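Local coordinates for anthrone oxidase-like protein (Streptomyces ambofaciens, PDB 5F9P), which probably acts as a C-C bond-cleaving oxygenase that opens ring B oxidatively in the biosynthesis of atypical angucyclines, at residues 129-134 and 209-214; 96-101 and 171-176; 150-155 and 178-183. One frame throughout, in Å; residues are numbered along the deposited sequence.

From the N terminus, the first strand to be engaged is 92-105: interaction 2 brings its residues 96-101 over strand 172-180 and closes a loop of about 70 residues. Interaction 1 opens at 129-134, inside that loop, and closes at 209-214, beyond it, so the two cross; it ties the end of strand 122-130 to the exit of helix 199-211. Interaction 3 lies wholly within the span of interaction 1 and crosses interaction 2; it ties the turn before strand 155-167 to the C-terminal end of strand 172-180. Strands 122-130 and 172-180 are barrel neighbours, and there interactions 1 and 2 touch. The centres of interactions 2 and 3 are about 22 Å apart.

Interaction 1 (129-134 and 209-214)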
# COMPACT_ATOMS: atom_id res chain seq x y z
N PRO A 129 -4.47 11.50 -5.74
CA PRO A 129 -4.18 12.89 -5.38
C PRO A 129 -5.52 13.60 -5.21
O PRO A 129 -6.42 13.40 -6.03
CB PRO A 129 -3.42 13.42 -6.61
CG PRO A 129 -3.89 12.57 -7.74
CD PRO A 129 -4.21 11.21 -7.16
N VAL A 130 -5.67 14.38 -4.15
CA VAL A 130 -6.93 15.09 -3.90
C VAL A 130 -6.68 16.56 -3.63
O VAL A 130 -5.56 16.98 -3.37
CB VAL A 130 -7.67 14.49 -2.68
CG1 VAL A 130 -8.05 13.02 -2.96
CG2 VAL A 130 -6.80 14.60 -1.46
N THR A 131 -7.74 17.36 -3.71
CA THR A 131 -7.63 18.76 -3.36
C THR A 131 -7.43 18.82 -1.87
O THR A 131 -7.95 17.97 -1.13
CB THR A 131 -8.90 19.54 -3.75
OG1 THR A 131 -10.02 19.00 -3.06
CG2 THR A 131 -9.15 19.46 -5.26
N PRO A 132 -6.67 19.82 -1.41
CA PRO A 132 -6.49 20.02 0.03
C PRO A 132 -7.85 20.28 0.67
O PRO A 132 -8.14 19.76 1.75
CB PRO A 132 -5.61 21.28 0.09
CG PRO A 132 -4.97 21.38 -1.26
CD PRO A 132 -5.98 20.83 -2.22
N GLN A 133 -8.69 21.05 -0.03
CA GLN A 133 -10.04 21.30 0.44
C GLN A 133 -10.83 19.99 0.60
O GLN A 133 -11.60 19.83 1.55
CB GLN A 133 -10.78 22.26 -0.51
CG GLN A 133 -12.15 22.71 -0.01
CD GLN A 133 -12.07 23.79 1.09
OE1 GLN A 133 -11.14 24.59 1.12
NE2 GLN A 133 -13.06 23.81 1.98
N GLY A 134 -10.65 19.05 -0.33
CA GLY A 134 -11.48 17.86 -0.35
C GLY A 134 -10.92 16.60 0.30
O GLY A 134 -11.54 15.54 0.22
N ARG A 209 -14.51 11.18 -6.86
CA ARG A 209 -14.33 11.77 -8.19
C ARG A 209 -14.36 13.30 -8.16
O ARG A 209 -13.61 13.98 -8.87
CB ARG A 209 -15.41 11.23 -9.15
CG ARG A 209 -15.46 11.91 -10.53
CD ARG A 209 -16.55 11.28 -11.37
NE ARG A 209 -16.82 11.97 -12.63
CZ ARG A 209 -17.13 11.34 -13.76
NH1 ARG A 209 -17.20 10.01 -13.78
NH2 ARG A 209 -17.38 12.03 -14.87
N ALA A 210 -15.22 13.86 -7.31
CA ALA A 210 -15.35 15.32 -7.22
C ALA A 210 -14.09 16.01 -6.72
O ALA A 210 -13.86 17.18 -7.03
CB ALA A 210 -16.56 15.70 -6.34
N VAL A 211 -13.27 15.31 -5.95
CA VAL A 211 -12.12 15.95 -5.32
C VAL A 211 -10.77 15.40 -5.74
O VAL A 211 -9.75 15.80 -5.19
CB VAL A 211 -12.22 15.93 -3.76
CG1 VAL A 211 -13.49 16.64 -3.28
CG2 VAL A 211 -12.17 14.51 -3.25
N VAL A 212 -10.75 14.48 -6.70
CA VAL A 212 -9.50 14.01 -7.30
C VAL A 212 -8.81 15.14 -8.07
O VAL A 212 -9.43 15.82 -8.89
CB VAL A 212 -9.72 12.81 -8.25
CG1 VAL A 212 -8.49 12.55 -9.10
CG2 VAL A 212 -10.09 11.56 -7.45
N ALA A 213 -7.52 15.34 -7.82
CA ALA A 213 -6.79 16.47 -8.38
C ALA A 213 -5.59 16.01 -9.21
O ALA A 213 -4.45 16.34 -8.91
CB ALA A 213 -6.33 17.39 -7.27
N GLY A 214 -5.85 15.23 -10.25
CA GLY A 214 -4.76 14.64 -11.01
C GLY A 214 -5.05 13.17 -11.29
O GLY A 214 -6.07 12.66 -10.84
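Val130 and Val212 face each other through their backbones as a single beta bridge, with a hydrogen bond on each flank. Ala213 N donates to Pro129 O over 2.9 Å; the bond is nearly straight at N-H (170°), although the donor stands above the plane of the carbonyl. The second bond, from Thr131 N to Val211 O, is also 2.9 Å long, and here the nitrogen meets the oxygen almost head-on, with a C=O...N angle of 165°. Both acceptors take a CA-H contact as well: Val130 CA lies 3.2 Å from Val211 O, and Val212 CA approaches Pro129 O.

The side chains fill in around this backbone core. Val211 points at the other segment and crosses Thr131 at about a right angle, its CB 3.8 Å from Thr131 OG1. Its two methyls divide over Gly134: CG1 rests on Gly134 CA, while CG2, set between the backbone N and carbonyl carbon (CG1 at chi1 -59°), faces Gly134 O at 3.7 Å. Ala213 CB lies against the backbone of Val130 and Thr131, 3.7 Å from Val130 C, and the Pro129 ring touches Gly214 through CG.

Farther out, Gly134 N makes weak bonds to both OG1 and O of Thr131, within the turn that leads to Gly134, the N-cap of helix 135-142. Val130 and Val211 both pack on Ala138 of that helix, and the backbone of Val130 pairs with Ala172 on the adjacent strand.

The contact thus joins the end of strand 122-130 to the link between helix 199-211 and strand 217-228. Main-chain amides and carbonyls supply its polar bonds and small apolar groups its cover, consistent with the chain leaving the helix being brought alongside strand 122-130, next to which 217-228 runs in the barrel.

Interaction 2 (96-101 and 171-176)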
# COMPACT_ATOMS: atom_id res chain seq x y z
N MSE A 96 5.81 7.17 0.53
CA MSE A 96 4.67 7.88 1.08
C MSE A 96 4.43 7.60 2.55
O MSE A 96 4.32 6.45 2.96
CB MSE A 96 3.42 7.53 0.27
CG MSE A 96 3.44 8.06 -1.17
SE MSE A 96 2.02 7.25 -2.24
CE MSE A 96 2.74 5.41 -2.28
N GLN A 97 4.34 8.66 3.35
CA GLN A 97 4.10 8.50 4.78
C GLN A 97 2.64 8.76 5.09
O GLN A 97 2.08 9.77 4.66
CB GLN A 97 5.01 9.45 5.58
CG GLN A 97 6.48 9.34 5.20
CD GLN A 97 7.35 10.38 5.90
OE1 GLN A 97 7.10 10.74 7.04
NE2 GLN A 97 8.38 10.86 5.21
N ASN A 98 2.02 7.85 5.84
CA ASN A 98 0.58 7.87 6.05
C ASN A 98 0.19 7.56 7.47
O ASN A 98 0.97 7.00 8.24
CB ASN A 98 -0.09 6.81 5.18
CG ASN A 98 0.48 6.76 3.79
OD1 ASN A 98 0.01 7.46 2.89
ND2 ASN A 98 1.51 5.94 3.61
N GLU A 99 -1.05 7.89 7.80
CA GLU A 99 -1.68 7.34 8.99
C GLU A 99 -2.90 6.56 8.54
O GLU A 99 -3.46 6.82 7.47
CB GLU A 99 -2.06 8.45 9.97
CG GLU A 99 -3.16 9.36 9.51
CD GLU A 99 -3.37 10.54 10.46
OE1 GLU A 99 -4.33 11.31 10.26
OE2 GLU A 99 -2.56 10.70 11.41
N VAL A 100 -3.29 5.57 9.33
CA VAL A 100 -4.43 4.74 8.98
C VAL A 100 -5.69 5.50 9.34
O VAL A 100 -5.84 5.93 10.48
CB VAL A 100 -4.38 3.39 9.72
CG1 VAL A 100 -5.66 2.58 9.45
CG2 VAL A 100 -3.14 2.60 9.31
N ALA A 101 -6.59 5.70 8.38
CA ALA A 101 -7.79 6.48 8.65
C ALA A 101 -8.98 5.57 8.97
O ALA A 101 -9.86 5.93 9.75
CB ALA A 101 -8.11 7.42 7.48
N GLY A 171 1.49 17.52 -2.86
CA GLY A 171 0.08 17.82 -2.68
C GLY A 171 -0.54 16.80 -1.76
O GLY A 171 0.15 15.90 -1.26
N ALA A 172 -1.84 16.93 -1.54
CA ALA A 172 -2.56 16.03 -0.65
C ALA A 172 -2.86 14.72 -1.37
O ALA A 172 -3.05 14.69 -2.58
CB ALA A 172 -3.85 16.68 -0.18
N PHE A 173 -2.92 13.63 -0.61
CA PHE A 173 -3.26 12.34 -1.21
C PHE A 173 -3.88 11.38 -0.20
O PHE A 173 -3.68 11.52 1.01
CB PHE A 173 -2.02 11.72 -1.88
CG PHE A 173 -0.96 11.31 -0.92
CD1 PHE A 173 -0.04 12.25 -0.44
CD2 PHE A 173 -0.86 10.00 -0.49
CE1 PHE A 173 0.96 11.87 0.46
CE2 PHE A 173 0.13 9.62 0.41
CZ PHE A 173 1.04 10.55 0.89
N VAL A 174 -4.66 10.43 -0.69
CA VAL A 174 -5.21 9.38 0.17
C VAL A 174 -5.03 8.08 -0.57
O VAL A 174 -4.77 8.06 -1.77
CB VAL A 174 -6.68 9.58 0.50
CG1 VAL A 174 -6.90 10.91 1.18
CG2 VAL A 174 -7.53 9.47 -0.76
N ILE A 175 -5.16 6.97 0.16
CA ILE A 175 -4.87 5.68 -0.42
C ILE A 175 -5.94 4.69 -0.05
O ILE A 175 -6.42 4.69 1.09
CB ILE A 175 -3.49 5.14 0.06
CG1 ILE A 175 -2.37 5.89 -0.65
CG2 ILE A 175 -3.38 3.62 -0.18
CD1 ILE A 175 -1.00 5.64 -0.06
N SER A 176 -6.31 3.88 -1.03
CA SER A 176 -7.23 2.78 -0.83
C SER A 176 -6.45 1.47 -0.99
O SER A 176 -5.84 1.25 -2.04
CB SER A 176 -8.33 2.84 -1.90
OG SER A 176 -9.16 1.70 -1.81
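The interior of the eight-stranded barrel is crossed here: strands 92-105 and 172-180 are not neighbours but meet through inward side chains, their local axes 8.8 Å apart and inclined at 61°. Phe173 and Ile175 rise from one strand towards Met96 (a selenomethionine) and Asn98 on the other. Met96 makes a Met-aromatic contact, SE lying 4.7 Å from the Phe173 ring centroid and oblique to it, while CB and CG touch the CE2 and CZ end of the same ring. CG beside the backbone N (chi1 -68°) and an extended chi2 carry Met96 SE to 4.1 Å from Ile175 CD1. The Asn98 amide stands almost perpendicular to the Phe173 ring, with Asn98 OD1 3.3 Å from Phe173 CE2 and 3.6 Å from Ile175 CD1. This buried oxygen has no hydrogen-bonding partner in the model. Asn98 ND2, in contrast, is held by Thr11 O. Strand 155-167 fills the gap between the two strands in the sheet, with Ala166 and Leu161 against Met96 and Asn98. Strand 10-17 adds Leu15 and Leu13, and Phe125 of strand 122-130 meets Ile175. On the other side of its strand, Val174 packs on helix 135-142.

Interaction 3 (150-155 and 178-183); sequences AQVPGF and SQWDSK
Phe155 turns an edge of its ring towards one face of the Trp180 indole, a T-shaped pair with 5.6 Å between the six-membered ring centroids and planes 79° apart. Phe155 CB lies over that face too, 4.2 Å from the centroid of the Trp180 six-membered ring, in a CH-pi contact. The anti setting of Phe155 CG to the backbone N (chi1 166°) brings CD1 over the rim of the indole face. At the indole edge, Val152 CG1 meets Trp180 CZ3 at 3.8 Å.

Phe155 and Trp180 form an antiparallel non-hydrogen-bonded pair with both side chains on one face of the sheet. Beside them Gly154 O accepts a hydrogen bond from Asp181 N (2.8 Å), which lies in the carbonyl plane. Gly154 belongs to a type II turn from Val152 to Phe155; Asp181 OD2 rests 3.2 Å from Gly154 CA.

Trp180 NE1 donates to Ser178 OG over 2.9 Å, which limits rotation of the indole; Trp186 and Tyr189 also meet its ring. The buried Phe155-Trp180 pair, its indole N-H bonded within the same strand, thus joins the turn 152-155 to the end of strand 172-180, while a salt bridge from OD1 to Arg156 probably offsets the charge of the exposed Asp181.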
# COMPACT_ATOMS: atom_id res chain seq x y z
N ALA A 150 -18.27 -4.86 2.66
CA ALA A 150 -18.25 -6.06 3.50
C ALA A 150 -19.23 -7.13 3.03
O ALA A 150 -19.09 -8.30 3.39
CB ALA A 150 -18.52 -5.70 4.96
N GLN A 151 -20.23 -6.75 2.24
CA GLN A 151 -21.18 -7.72 1.72
C GLN A 151 -20.96 -8.05 0.24
O GLN A 151 -21.71 -8.82 -0.34
CB GLN A 151 -22.62 -7.27 1.99
CG GLN A 151 -23.04 -7.42 3.46
CD GLN A 151 -22.50 -6.31 4.34
OE1 GLN A 151 -21.98 -6.56 5.44
NE2 GLN A 151 -22.62 -5.08 3.87
N VAL A 152 -19.91 -7.48 -0.35
CA VAL A 152 -19.53 -7.84 -1.71
C VAL A 152 -18.84 -9.21 -1.71
O VAL A 152 -17.96 -9.47 -0.89
CB VAL A 152 -18.57 -6.80 -2.31
CG1 VAL A 152 -18.01 -7.28 -3.66
CG2 VAL A 152 -19.26 -5.42 -2.44
N PRO A 153 -19.24 -10.11 -2.63
CA PRO A 153 -18.67 -11.46 -2.68
C PRO A 153 -17.17 -11.42 -2.99
O PRO A 153 -16.77 -10.83 -3.99
CB PRO A 153 -19.42 -12.11 -3.85
CG PRO A 153 -20.69 -11.32 -3.98
CD PRO A 153 -20.30 -9.92 -3.64
N GLY A 154 -16.37 -12.06 -2.15
CA GLY A 154 -14.94 -12.16 -2.39
C GLY A 154 -14.15 -11.05 -1.73
O GLY A 154 -12.92 -11.06 -1.71
N PHE A 155 -14.86 -10.07 -1.20
CA PHE A 155 -14.20 -8.97 -0.52
C PHE A 155 -13.70 -9.46 0.83
O PHE A 155 -14.45 -10.12 1.56
CB PHE A 155 -15.14 -7.79 -0.33
CG PHE A 155 -14.62 -6.76 0.64
CD1 PHE A 155 -13.70 -5.80 0.23
CD2 PHE A 155 -15.03 -6.78 1.97
CE1 PHE A 155 -13.22 -4.86 1.14
CE2 PHE A 155 -14.55 -5.83 2.87
CZ PHE A 155 -13.64 -4.88 2.45
N SER A 178 -7.09 -2.63 -0.55
CA SER A 178 -8.07 -3.67 -0.29
C SER A 178 -7.58 -5.09 -0.60
O SER A 178 -6.69 -5.29 -1.43
CB SER A 178 -9.40 -3.38 -1.00
OG SER A 178 -9.28 -3.30 -2.42
N GLN A 179 -8.19 -6.07 0.07
CA GLN A 179 -7.88 -7.49 -0.11
C GLN A 179 -9.08 -8.27 -0.63
O GLN A 179 -10.21 -8.08 -0.17
CB GLN A 179 -7.43 -8.10 1.22
CG GLN A 179 -6.21 -7.46 1.83
CD GLN A 179 -5.89 -8.02 3.21
OE1 GLN A 179 -6.80 -8.31 3.99
NE2 GLN A 179 -4.61 -8.18 3.50
N TRP A 180 -8.83 -9.18 -1.57
CA TRP A 180 -9.88 -9.92 -2.26
C TRP A 180 -9.54 -11.43 -2.32
O TRP A 180 -8.37 -11.81 -2.19
CB TRP A 180 -10.06 -9.34 -3.67
CG TRP A 180 -10.50 -7.91 -3.64
CD1 TRP A 180 -9.71 -6.79 -3.50
CD2 TRP A 180 -11.84 -7.44 -3.77
NE1 TRP A 180 -10.50 -5.66 -3.52
CE2 TRP A 180 -11.81 -6.03 -3.67
CE3 TRP A 180 -13.08 -8.08 -3.93
CZ2 TRP A 180 -12.96 -5.25 -3.74
CZ3 TRP A 180 -14.23 -7.30 -4.01
CH2 TRP A 180 -14.16 -5.90 -3.91
N ASP A 181 -10.56 -12.27 -2.52
CA ASP A 181 -10.35 -13.72 -2.59
C ASP A 181 -9.47 -14.10 -3.75
O ASP A 181 -8.73 -15.07 -3.68
CB ASP A 181 -11.68 -14.47 -2.74
CG ASP A 181 -12.45 -14.59 -1.44
OD1 ASP A 181 -11.84 -14.31 -0.39
OD2 ASP A 181 -13.65 -14.97 -1.47
N SER A 182 -9.61 -13.36 -4.85
CA SER A 182 -8.95 -13.72 -6.09
C SER A 182 -8.99 -12.56 -7.08
O SER A 182 -9.75 -11.61 -6.90
CB SER A 182 -9.65 -14.92 -6.72
OG SER A 182 -11.00 -14.62 -7.02
N LYS A 183 -8.18 -12.66 -8.13
CA LYS A 183 -8.23 -11.74 -9.25
C LYS A 183 -9.66 -11.71 -9.79
O LYS A 183 -10.22 -10.65 -10.09
CB LYS A 183 -7.25 -12.21 -10.33
CG LYS A 183 -7.02 -11.25 -11.50
CD LYS A 183 -5.83 -11.76 -12.31
CE LYS A 183 -5.19 -10.67 -13.12
NZ LYS A 183 -6.01 -10.37 -14.34